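Local coordinates for ADP-ribosylglycohydrolase (Thermus thermophilus, PDB 2YZV), which belongs to the ADP-ribosylglycohydrolase family, has an all-helical fold and holds two magnesium ions in this structure, at residues A[122-134]-A[216-228]. Numbering follows the deposited sequence.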
ATOM      1  N   ASP A 122       8.732  -9.805 -13.863  1.00 19.49           N
ATOM      2  CA  ASP A 122       9.803  -9.626 -14.835  1.00 21.46           C
ATOM      3  C   ASP A 122      10.339  -8.203 -14.750  1.00 22.32           C
ATOM      4  O   ASP A 122       9.773  -7.359 -14.055  1.00 19.36           O
ATOM      5  CB  ASP A 122       9.317  -9.941 -16.258  1.00 24.09           C
ATOM      6  CG  ASP A 122       8.120  -9.109 -16.671  1.00 27.29           C
ATOM      7  OD1 ASP A 122       8.193  -7.868 -16.577  1.00 27.43           O
ATOM      8  OD2 ASP A 122       7.108  -9.701 -17.104  1.00 29.76           O
ATOM      9  N   GLU A 123      11.435  -7.946 -15.453  1.00 23.34           N
ATOM     10  CA  GLU A 123      12.072  -6.634 -15.440  1.00 25.47           C
ATOM     11  C   GLU A 123      11.225  -5.506 -16.015  1.00 24.83           C
ATOM     12  O   GLU A 123      11.556  -4.333 -15.845  1.00 24.94           O
ATOM     13  CB  GLU A 123      13.413  -6.715 -16.173  1.00 28.83           C
ATOM     14  CG  GLU A 123      14.399  -7.663 -15.503  1.00 34.02           C
ATOM     15  CD  GLU A 123      15.630  -7.929 -16.344  1.00 37.27           C
ATOM     16  OE1 GLU A 123      15.494  -8.524 -17.436  1.00 39.90           O
ATOM     17  OE2 GLU A 123      16.734  -7.542 -15.912  1.00 37.90           O
ATOM     18  N   ALA A 124      10.133  -5.851 -16.688  1.00 24.87           N
ATOM     19  CA  ALA A 124       9.258  -4.835 -17.265  1.00 24.71           C
ATOM     20  C   ALA A 124       8.256  -4.339 -16.224  1.00 24.42           C
ATOM     21  O   ALA A 124       7.593  -3.319 -16.421  1.00 26.52           O
ATOM     22  CB  ALA A 124       8.516  -5.400 -18.476  1.00 25.59           C
ATOM     23  N   GLY A 125       8.160  -5.059 -15.111  1.00 21.61           N
ATOM     24  CA  GLY A 125       7.224  -4.678 -14.068  1.00 18.48           C
ATOM     25  C   GLY A 125       7.773  -3.663 -13.085  1.00 15.48           C
ATOM     26  O   GLY A 125       8.331  -4.034 -12.052  1.00 13.25           O
ATOM     27  N   ALA A 126       7.612  -2.378 -13.402  1.00 14.29           N
ATOM     28  CA  ALA A 126       8.089  -1.308 -12.531  1.00 12.28           C
ATOM     29  C   ALA A 126       6.913  -0.570 -11.906  1.00 12.73           C
ATOM     30  O   ALA A 126       7.095   0.475 -11.278  1.00 12.86           O
ATOM     31  CB  ALA A 126       8.957  -0.327 -13.316  1.00 13.56           C
ATOM     32  N   GLY A 127       5.718  -1.126 -12.082  1.00 11.45           N
ATOM     33  CA  GLY A 127       4.507  -0.531 -11.544  1.00 12.93           C
ATOM     34  C   GLY A 127       4.430  -0.546 -10.029  1.00 12.67           C
ATOM     35  O   GLY A 127       5.282  -1.124  -9.362  1.00 13.07           O
ATOM     36  N   ASN A 128       3.385   0.079  -9.494  1.00 13.72           N
ATOM     37  CA  ASN A 128       3.191   0.192  -8.052  1.00 12.28           C
ATOM     38  C   ASN A 128       2.451  -0.952  -7.370  1.00 11.98           C
ATOM     39  O   ASN A 128       2.157  -0.868  -6.181  1.00 10.86           O
ATOM     40  CB  ASN A 128       2.458   1.493  -7.737  1.00 12.36           C
ATOM     41  CG  ASN A 128       1.162   1.623  -8.508  1.00 13.41           C
ATOM     42  OD1 ASN A 128       0.552   0.624  -8.886  1.00 14.56           O
ATOM     43  ND2 ASN A 128       0.726   2.857  -8.738  1.00 13.07           N
ATOM     44  N   GLY A 129       2.150  -2.015  -8.107  1.00 12.56           N
ATOM     45  CA  GLY A 129       1.432  -3.134  -7.516  1.00 12.21           C
ATOM     46  C   GLY A 129       1.988  -3.663  -6.199  1.00 11.61           C
ATOM     47  O   GLY A 129       1.225  -3.941  -5.274  1.00 11.68           O
ATOM     48  N   PRO A 130       3.315  -3.817  -6.074  1.00 11.66           N
ATOM     49  CA  PRO A 130       3.868  -4.329  -4.816  1.00 11.07           C
ATOM     50  C   PRO A 130       3.636  -3.411  -3.626  1.00 11.55           C
ATOM     51  O   PRO A 130       3.620  -3.861  -2.481  1.00 10.93           O
ATOM     52  CB  PRO A 130       5.362  -4.473  -5.122  1.00 10.74           C
ATOM     53  CG  PRO A 130       5.399  -4.651  -6.608  1.00 13.89           C
ATOM     54  CD  PRO A 130       4.379  -3.644  -7.075  1.00 12.73           C
ATOM     55  N   LEU A 131       3.477  -2.119  -3.900  1.00  9.27           N
ATOM     56  CA  LEU A 131       3.279  -1.138  -2.839  1.00 10.10           C
ATOM     57  C   LEU A 131       1.861  -1.107  -2.301  1.00 11.80           C
ATOM     58  O   LEU A 131       1.645  -0.886  -1.114  1.00  9.89           O
ATOM     59  CB  LEU A 131       3.607   0.267  -3.345  1.00  9.89           C
ATOM     60  CG  LEU A 131       4.942   0.511  -4.040  1.00 10.40           C
ATOM     61  CD1 LEU A 131       5.052   1.987  -4.383  1.00 11.09           C
ATOM     62  CD2 LEU A 131       6.084   0.087  -3.135  1.00 11.85           C
ATOM     63  N   MET A 132       0.898  -1.320  -3.188  1.00 14.58           N
ATOM     64  CA  MET A 132      -0.513  -1.250  -2.822  1.00 16.56           C
ATOM     65  C   MET A 132      -1.008  -2.323  -1.866  1.00 16.46           C
ATOM     66  O   MET A 132      -2.052  -2.152  -1.235  1.00 18.41           O
ATOM     67  CB  MET A 132      -1.372  -1.294  -4.087  1.00 17.87           C
ATOM     68  CG  MET A 132      -1.277  -2.610  -4.831  1.00 19.74           C
ATOM     69  SD  MET A 132      -2.266  -2.664  -6.337  1.00 19.60           S
ATOM     70  CE  MET A 132      -2.515  -4.437  -6.505  1.00 20.77           C
ATOM     71  N   ARG A 133      -0.260  -3.414  -1.745  1.00 16.00           N
ATOM     72  CA  ARG A 133      -0.674  -4.537  -0.908  1.00 16.38           C
ATOM     73  C   ARG A 133       0.264  -4.857   0.254  1.00 16.68           C
ATOM     74  O   ARG A 133       0.051  -5.842   0.963  1.00 16.48           O
ATOM     75  CB  ARG A 133      -0.790  -5.788  -1.790  1.00 15.32           C
ATOM     76  CG  ARG A 133       0.577  -6.252  -2.321  1.00 15.72           C
ATOM     77  CD  ARG A 133       0.495  -7.331  -3.404  1.00 15.19           C
ATOM     78  NE  ARG A 133       1.842  -7.726  -3.818  1.00 14.03           N
ATOM     79  CZ  ARG A 133       2.223  -7.914  -5.078  1.00 13.42           C
ATOM     80  NH1 ARG A 133       1.360  -7.750  -6.074  1.00 15.20           N
ATOM     81  NH2 ARG A 133       3.477  -8.249  -5.344  1.00 13.64           N
ATOM     82  N   LEU A 134       1.277  -4.021   0.457  1.00 16.58           N
ATOM     83  CA  LEU A 134       2.299  -4.238   1.485  1.00 15.45           C
ATOM     84  C   LEU A 134       1.954  -4.372   2.977  1.00 15.97           C
ATOM     85  O   LEU A 134       2.424  -5.303   3.632  1.00 16.10           O
ATOM     86  CB  LEU A 134       3.375  -3.158   1.358  1.00 18.76           C
ATOM     87  CG  LEU A 134       4.830  -3.546   1.068  1.00 22.83           C
ATOM     88  CD1 LEU A 134       5.733  -2.545   1.768  1.00 16.56           C
ATOM     89  CD2 LEU A 134       5.143  -4.952   1.553  1.00 20.25           C
ATOM     90  N   GLU A 216       0.506  14.579 -11.299  1.00 18.47           N
ATOM     91  CA  GLU A 216      -0.538  13.565 -11.416  1.00 20.06           C
ATOM     92  C   GLU A 216      -0.203  12.391 -10.505  1.00 19.04           C
ATOM     93  O   GLU A 216       0.892  12.332  -9.950  1.00 18.97           O
ATOM     94  CB  GLU A 216      -0.665  13.067 -12.861  1.00 24.66           C
ATOM     95  CG  GLU A 216       0.297  11.953 -13.253  1.00 31.62           C
ATOM     96  CD  GLU A 216       1.728  12.420 -13.420  1.00 35.10           C
ATOM     97  OE1 GLU A 216       2.591  11.571 -13.737  1.00 38.99           O
ATOM     98  OE2 GLU A 216       1.995  13.629 -13.241  1.00 38.72           O
ATOM     99  N   GLY A 217      -1.149  11.471 -10.336  1.00 16.94           N
ATOM    100  CA  GLY A 217      -0.896  10.301  -9.509  1.00 15.42           C
ATOM    101  C   GLY A 217      -0.222   9.275 -10.402  1.00 14.36           C
ATOM    102  O   GLY A 217      -0.882   8.700 -11.269  1.00 13.70           O
ATOM    103  N   PRO A 218       1.085   9.016 -10.217  1.00 14.74           N
ATOM    104  CA  PRO A 218       1.840   8.054 -11.031  1.00 15.40           C
ATOM    105  C   PRO A 218       1.572   6.579 -10.764  1.00 15.14           C
ATOM    106  O   PRO A 218       1.219   6.191  -9.650  1.00 15.41           O
ATOM    107  CB  PRO A 218       3.305   8.398 -10.726  1.00 15.67           C
ATOM    108  CG  PRO A 218       3.254   9.721  -9.980  1.00 17.85           C
ATOM    109  CD  PRO A 218       1.968   9.642  -9.222  1.00 14.58           C
ATOM    110  N   GLY A 219       1.770   5.772 -11.802  1.00 14.17           N
ATOM    111  CA  GLY A 219       1.603   4.333 -11.693  1.00 14.33           C
ATOM    112  C   GLY A 219       2.974   3.703 -11.487  1.00 13.04           C
ATOM    113  O   GLY A 219       3.090   2.569 -11.035  1.00 15.60           O
ATOM    114  N   TYR A 220       4.015   4.463 -11.819  1.00 11.47           N
ATOM    115  CA  TYR A 220       5.408   4.032 -11.684  1.00 11.70           C
ATOM    116  C   TYR A 220       5.723   3.980 -10.185  1.00 10.81           C
ATOM    117  O   TYR A 220       5.517   4.961  -9.484  1.00 11.84           O
ATOM    118  CB  TYR A 220       6.293   5.054 -12.410  1.00 11.44           C
ATOM    119  CG  TYR A 220       7.779   4.793 -12.411  1.00 11.77           C
ATOM    120  CD1 TYR A 220       8.301   3.574 -12.841  1.00 12.21           C
ATOM    121  CD2 TYR A 220       8.672   5.799 -12.044  1.00 12.55           C
ATOM    122  CE1 TYR A 220       9.677   3.363 -12.914  1.00 12.48           C
ATOM    123  CE2 TYR A 220      10.048   5.603 -12.114  1.00 12.62           C
ATOM    124  CZ  TYR A 220      10.543   4.383 -12.550  1.00 13.37           C
ATOM    125  OH  TYR A 220      11.901   4.190 -12.620  1.00 14.86           O
ATOM    126  N   ALA A 221       6.225   2.842  -9.703  1.00 10.75           N
ATOM    127  CA  ALA A 221       6.510   2.670  -8.273  1.00 10.37           C
ATOM    128  C   ALA A 221       7.202   3.833  -7.560  1.00 10.33           C
ATOM    129  O   ALA A 221       6.713   4.305  -6.535  1.00  8.46           O
ATOM    130  CB  ALA A 221       7.295   1.372  -8.040  1.00 12.22           C
ATOM    131  N   PRO A 222       8.353   4.299  -8.071  1.00  9.51           N
ATOM    132  CA  PRO A 222       9.011   5.416  -7.384  1.00  9.75           C
ATOM    133  C   PRO A 222       8.113   6.651  -7.314  1.00 10.73           C
ATOM    134  O   PRO A 222       8.087   7.354  -6.300  1.00 10.23           O
ATOM    135  CB  PRO A 222      10.256   5.660  -8.235  1.00 10.97           C
ATOM    136  CG  PRO A 222      10.565   4.292  -8.774  1.00 10.93           C
ATOM    137  CD  PRO A 222       9.198   3.777  -9.159  1.00 10.66           C
ATOM    138  N   GLY A 223       7.381   6.908  -8.395  1.00 10.21           N
ATOM    139  CA  GLY A 223       6.497   8.062  -8.436  1.00 10.62           C
ATOM    140  C   GLY A 223       5.310   7.924  -7.502  1.00  9.54           C
ATOM    141  O   GLY A 223       4.849   8.911  -6.916  1.00 10.79           O
ATOM    142  N   THR A 224       4.802   6.704  -7.359  1.00  8.62           N
ATOM    143  CA  THR A 224       3.667   6.466  -6.476  1.00  7.94           C
ATOM    144  C   THR A 224       4.114   6.697  -5.039  1.00  8.29           C
ATOM    145  O   THR A 224       3.415   7.336  -4.250  1.00  7.47           O
ATOM    146  CB  THR A 224       3.151   5.027  -6.617  1.00  8.58           C
ATOM    147  OG1 THR A 224       2.800   4.789  -7.987  1.00  9.98           O
ATOM    148  CG2 THR A 224       1.931   4.805  -5.733  1.00  9.61           C
ATOM    149  N   LEU A 225       5.287   6.171  -4.706  1.00  9.18           N
ATOM    150  CA  LEU A 225       5.831   6.346  -3.369  1.00  8.87           C
ATOM    151  C   LEU A 225       6.026   7.835  -3.094  1.00  9.26           C
ATOM    152  O   LEU A 225       5.653   8.333  -2.030  1.00  8.35           O
ATOM    153  CB  LEU A 225       7.170   5.609  -3.243  1.00  9.02           C
ATOM    154  CG  LEU A 225       7.870   5.713  -1.886  1.00  9.88           C
ATOM    155  CD1 LEU A 225       6.972   5.160  -0.788  1.00 11.09           C
ATOM    156  CD2 LEU A 225       9.184   4.941  -1.943  1.00 10.88           C
ATOM    157  N   ALA A 226       6.593   8.549  -4.062  1.00  8.86           N
ATOM    158  CA  ALA A 226       6.840   9.982  -3.903  1.00  9.66           C
ATOM    159  C   ALA A 226       5.553  10.778  -3.700  1.00  9.42           C
ATOM    160  O   ALA A 226       5.527  11.741  -2.931  1.00 10.18           O
ATOM    161  CB  ALA A 226       7.598  10.516  -5.116  1.00 10.04           C
ATOM    162  N   ALA A 227       4.487  10.382  -4.391  1.00  7.92           N
ATOM    163  CA  ALA A 227       3.209  11.078  -4.269  1.00  8.36           C
ATOM    164  C   ALA A 227       2.612  10.856  -2.885  1.00  8.66           C
ATOM    165  O   ALA A 227       2.036  11.769  -2.287  1.00  7.81           O
ATOM    166  CB  ALA A 227       2.237  10.590  -5.346  1.00  8.09           C
ATOM    167  N   ALA A 228       2.747   9.635  -2.377  1.00  7.94           N
ATOM    168  CA  ALA A 228       2.221   9.311  -1.058  1.00  9.04           C
ATOM    169  C   ALA A 228       3.013  10.067   0.004  1.00  8.78           C
ATOM    170  O   ALA A 228       2.442  10.591   0.959  1.00  9.12           O
ATOM    171  CB  ALA A 228       2.309   7.806  -0.812  1.00  9.63           C
TER
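Asn128 and Thr224 carry the side-chain hydrogen bonding. Asn128 ND2 donates to Thr224 OG1 at 2.9 Å, nearly in its own amide plane, with an N-H...O angle of 160°. The two side chains cross at about a right angle. Thr224 OG1 in turn donates to Pro218 O at 2.7 Å, from above the carbonyl plane. The hydroxyl thus ties the first turn of helix 221-234 to the loop before it. Asn128 CG sits between its backbone N and carbonyl carbon (chi1 54°), which brings the amide to Thr224. ND2 also donates to Asp251 OD2; Asp251 binds one magnesium ion with Asp253 and Thr254, so Asn128 lies in the second shell of that site.

The backbones meet in a single bridge between Gly127 and Tyr220. Ala221 N donates to Ala126 O at 3.0 Å, in the carbonyl plane. Gly127 CA makes a CA-H...O contact with Gly219 O.

Apolar contacts come from Ala126, before Asn128, and from Leu131, after it. Ala126 CB touches Tyr220 CE1 at 3.8 Å, and Pro222 CD, in the same segment as Tyr220, covers one face of the Tyr220 ring. Leu131 CD1 reaches Ala221 CB and Leu225 CB, each at 4.3 Å.

Tyr220 OH makes a hydrogen bond with Glu163 OE2, on helix 162-179. Leu131 packs on that helix through Thr168 and on helix 252-267 through Val258.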